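Local atomic coordinates of alpha-pyrone synthesis polyketide synthase-like Pks18 (Mycobacterium tuberculosis, PDB entry 1TED), a protein that probably makes tri- and tetraketide alpha-pyrones by extending medium- and long-chain aliphatic acyl-CoA starters with malonyl-CoA, working as a homodimer. Residues W310-G315 / E321-S326. Residues are numbered along the deposited sequence; the frame is centred on the assembly and turned at random.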
loop_
_atom_site.group_PDB
_atom_site.type_symbol
_atom_site.label_atom_id
_atom_site.label_comp_id
_atom_site.label_asym_id
_atom_site.label_seq_id
_atom_site.Cartn_x
_atom_site.Cartn_y
_atom_site.Cartn_z
ATOM N N TRP A 310 15.325 -18.066 -14.836
ATOM C CA TRP A 310 14.993 -18.004 -13.438
ATOM C C TRP A 310 15.296 -16.574 -13.021
ATOM O O TRP A 310 16.452 -16.193 -12.849
ATOM C CB TRP A 310 15.825 -19.006 -12.640
ATOM C CG TRP A 310 15.356 -20.427 -12.833
ATOM C CD1 TRP A 310 15.852 -21.348 -13.715
ATOM C CD2 TRP A 310 14.264 -21.068 -12.158
ATOM N NE1 TRP A 310 15.137 -22.518 -13.630
ATOM C CE2 TRP A 310 14.157 -22.373 -12.683
ATOM C CE3 TRP A 310 13.366 -20.664 -11.161
ATOM C CZ2 TRP A 310 13.184 -23.281 -12.244
ATOM C CZ3 TRP A 310 12.394 -21.569 -10.725
ATOM C CH2 TRP A 310 12.316 -22.861 -11.269
ATOM N N ALA A 311 14.246 -15.772 -12.906
ATOM C CA ALA A 311 14.388 -14.377 -12.497
ATOM C C ALA A 311 14.361 -14.337 -10.974
ATOM O O ALA A 311 13.343 -14.010 -10.350
ATOM C CB ALA A 311 13.251 -13.522 -13.090
ATOM N N ILE A 312 15.494 -14.693 -10.383
ATOM C CA ILE A 312 15.635 -14.714 -8.940
ATOM C C ILE A 312 15.978 -13.323 -8.441
ATOM O O ILE A 312 16.927 -12.708 -8.921
ATOM C CB ILE A 312 16.755 -15.684 -8.520
ATOM C CG1 ILE A 312 16.413 -17.102 -8.999
ATOM C CG2 ILE A 312 16.962 -15.618 -7.009
ATOM C CD1 ILE A 312 17.514 -18.116 -8.763
ATOM N N HIS A 313 15.207 -12.821 -7.482
ATOM C CA HIS A 313 15.485 -11.502 -6.947
ATOM C C HIS A 313 16.950 -11.386 -6.532
ATOM O O HIS A 313 17.402 -12.085 -5.626
ATOM C CB HIS A 313 14.620 -11.195 -5.731
ATOM C CG HIS A 313 15.025 -9.932 -5.042
ATOM N ND1 HIS A 313 14.948 -8.700 -5.657
ATOM C CD2 HIS A 313 15.641 -9.722 -3.856
ATOM C CE1 HIS A 313 15.508 -7.787 -4.885
ATOM N NE2 HIS A 313 15.938 -8.382 -3.786
ATOM N N PRO A 314 17.704 -10.487 -7.186
ATOM C CA PRO A 314 19.123 -10.297 -6.861
ATOM C C PRO A 314 19.338 -9.409 -5.642
ATOM O O PRO A 314 19.905 -8.329 -5.742
ATOM C CB PRO A 314 19.688 -9.697 -8.143
ATOM C CG PRO A 314 18.534 -8.886 -8.665
ATOM C CD PRO A 314 17.333 -9.756 -8.414
ATOM N N GLY A 315 18.896 -9.887 -4.483
ATOM C CA GLY A 315 19.028 -9.119 -3.261
ATOM C C GLY A 315 20.421 -9.136 -2.677
ATOM O O GLY A 315 20.747 -8.317 -1.819
ATOM N N GLU A 321 22.403 -17.257 -4.193
ATOM C CA GLU A 321 23.102 -18.484 -3.806
ATOM C C GLU A 321 22.162 -19.594 -3.326
ATOM O O GLU A 321 22.122 -20.689 -3.897
ATOM C CB GLU A 321 24.049 -18.116 -2.671
ATOM C CG GLU A 321 25.232 -18.973 -2.454
ATOM C CD GLU A 321 26.233 -18.255 -1.585
ATOM O OE1 GLU A 321 25.867 -17.853 -0.462
ATOM O OE2 GLU A 321 27.383 -18.074 -2.026
ATOM N N GLN A 322 21.415 -19.301 -2.265
ATOM C CA GLN A 322 20.491 -20.261 -1.673
ATOM C C GLN A 322 19.267 -20.540 -2.528
ATOM O O GLN A 322 18.713 -21.643 -2.475
ATOM C CB GLN A 322 20.068 -19.799 -0.277
ATOM C CG GLN A 322 21.216 -19.756 0.736
ATOM C CD GLN A 322 22.009 -21.068 0.788
ATOM O OE1 GLN A 322 21.436 -22.157 0.727
ATOM N NE2 GLN A 322 23.328 -20.961 0.914
ATOM N N SER A 323 18.841 -19.557 -3.316
ATOM C CA SER A 323 17.683 -19.762 -4.181
ATOM C C SER A 323 18.044 -20.823 -5.211
ATOM O O SER A 323 17.253 -21.724 -5.485
ATOM C CB SER A 323 17.281 -18.459 -4.893
ATOM O OG SER A 323 16.694 -17.542 -3.981
ATOM N N VAL A 324 19.247 -20.721 -5.769
ATOM C CA VAL A 324 19.699 -21.684 -6.768
ATOM C C VAL A 324 19.920 -23.086 -6.173
ATOM O O VAL A 324 19.576 -24.101 -6.804
ATOM C CB VAL A 324 21.004 -21.195 -7.452
ATOM C CG1 VAL A 324 21.619 -22.310 -8.280
ATOM C CG2 VAL A 324 20.697 -20.002 -8.351
ATOM N N ARG A 325 20.481 -23.154 -4.968
ATOM C CA ARG A 325 20.713 -24.453 -4.349
ATOM C C ARG A 325 19.372 -25.122 -4.045
ATOM O O ARG A 325 19.172 -26.308 -4.330
ATOM C CB ARG A 325 21.544 -24.309 -3.065
ATOM C CG ARG A 325 21.969 -25.646 -2.470
ATOM C CD ARG A 325 23.009 -25.479 -1.383
ATOM N NE ARG A 325 22.489 -24.750 -0.233
ATOM C CZ ARG A 325 22.060 -25.318 0.887
ATOM N NH1 ARG A 325 22.091 -26.641 1.016
ATOM N NH2 ARG A 325 21.604 -24.560 1.880
ATOM N N SER A 326 18.451 -24.338 -3.489
ATOM C CA SER A 326 17.121 -24.818 -3.138
ATOM C C SER A 326 16.474 -25.500 -4.343
ATOM O O SER A 326 15.867 -26.562 -4.216
ATOM C CB SER A 326 16.252 -23.641 -2.661
ATOM O OG SER A 326 15.001 -24.071 -2.138
#
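I312, on the edge strand 310-312 of the thiolase-fold sheet, meets S323 and V324 on the helix 317-327 that follows it in sequence. From CB, which faces the helix, the I312 side chain divides into two arms. CG2, set anti to the backbone N, lies 3.6 Å from S323 CB and equally close to S323 OG. CG1 takes the place beside the backbone N (chi1 -60°) and continues extended to CD1. There CD1 lies 3.9 Å from S323 CB and 3.7 Å from V324 CG2, the I312 and V324 side chains crossing at about a right angle. The contact is small and made by van der Waals touches: S323 presents both CB and OG to CG2, while its hydroxyl is hydrogen-bonded to I319 O, one helical turn earlier. Alongside, the backbones of A311 and H313 hydrogen-bond to strand 370-378, while I285 and F375 also touch S323. H313 touches the probable nucleophile C175, whose side chain is about 10 Å from that of I312. On the side of the helix away from the strand, near F286, the R325 guanidinium gives two N-H bonds to Q322 OE1: NE at 3.0 Å and NH2 at 2.7 Å approach it from opposite faces of the amide plane.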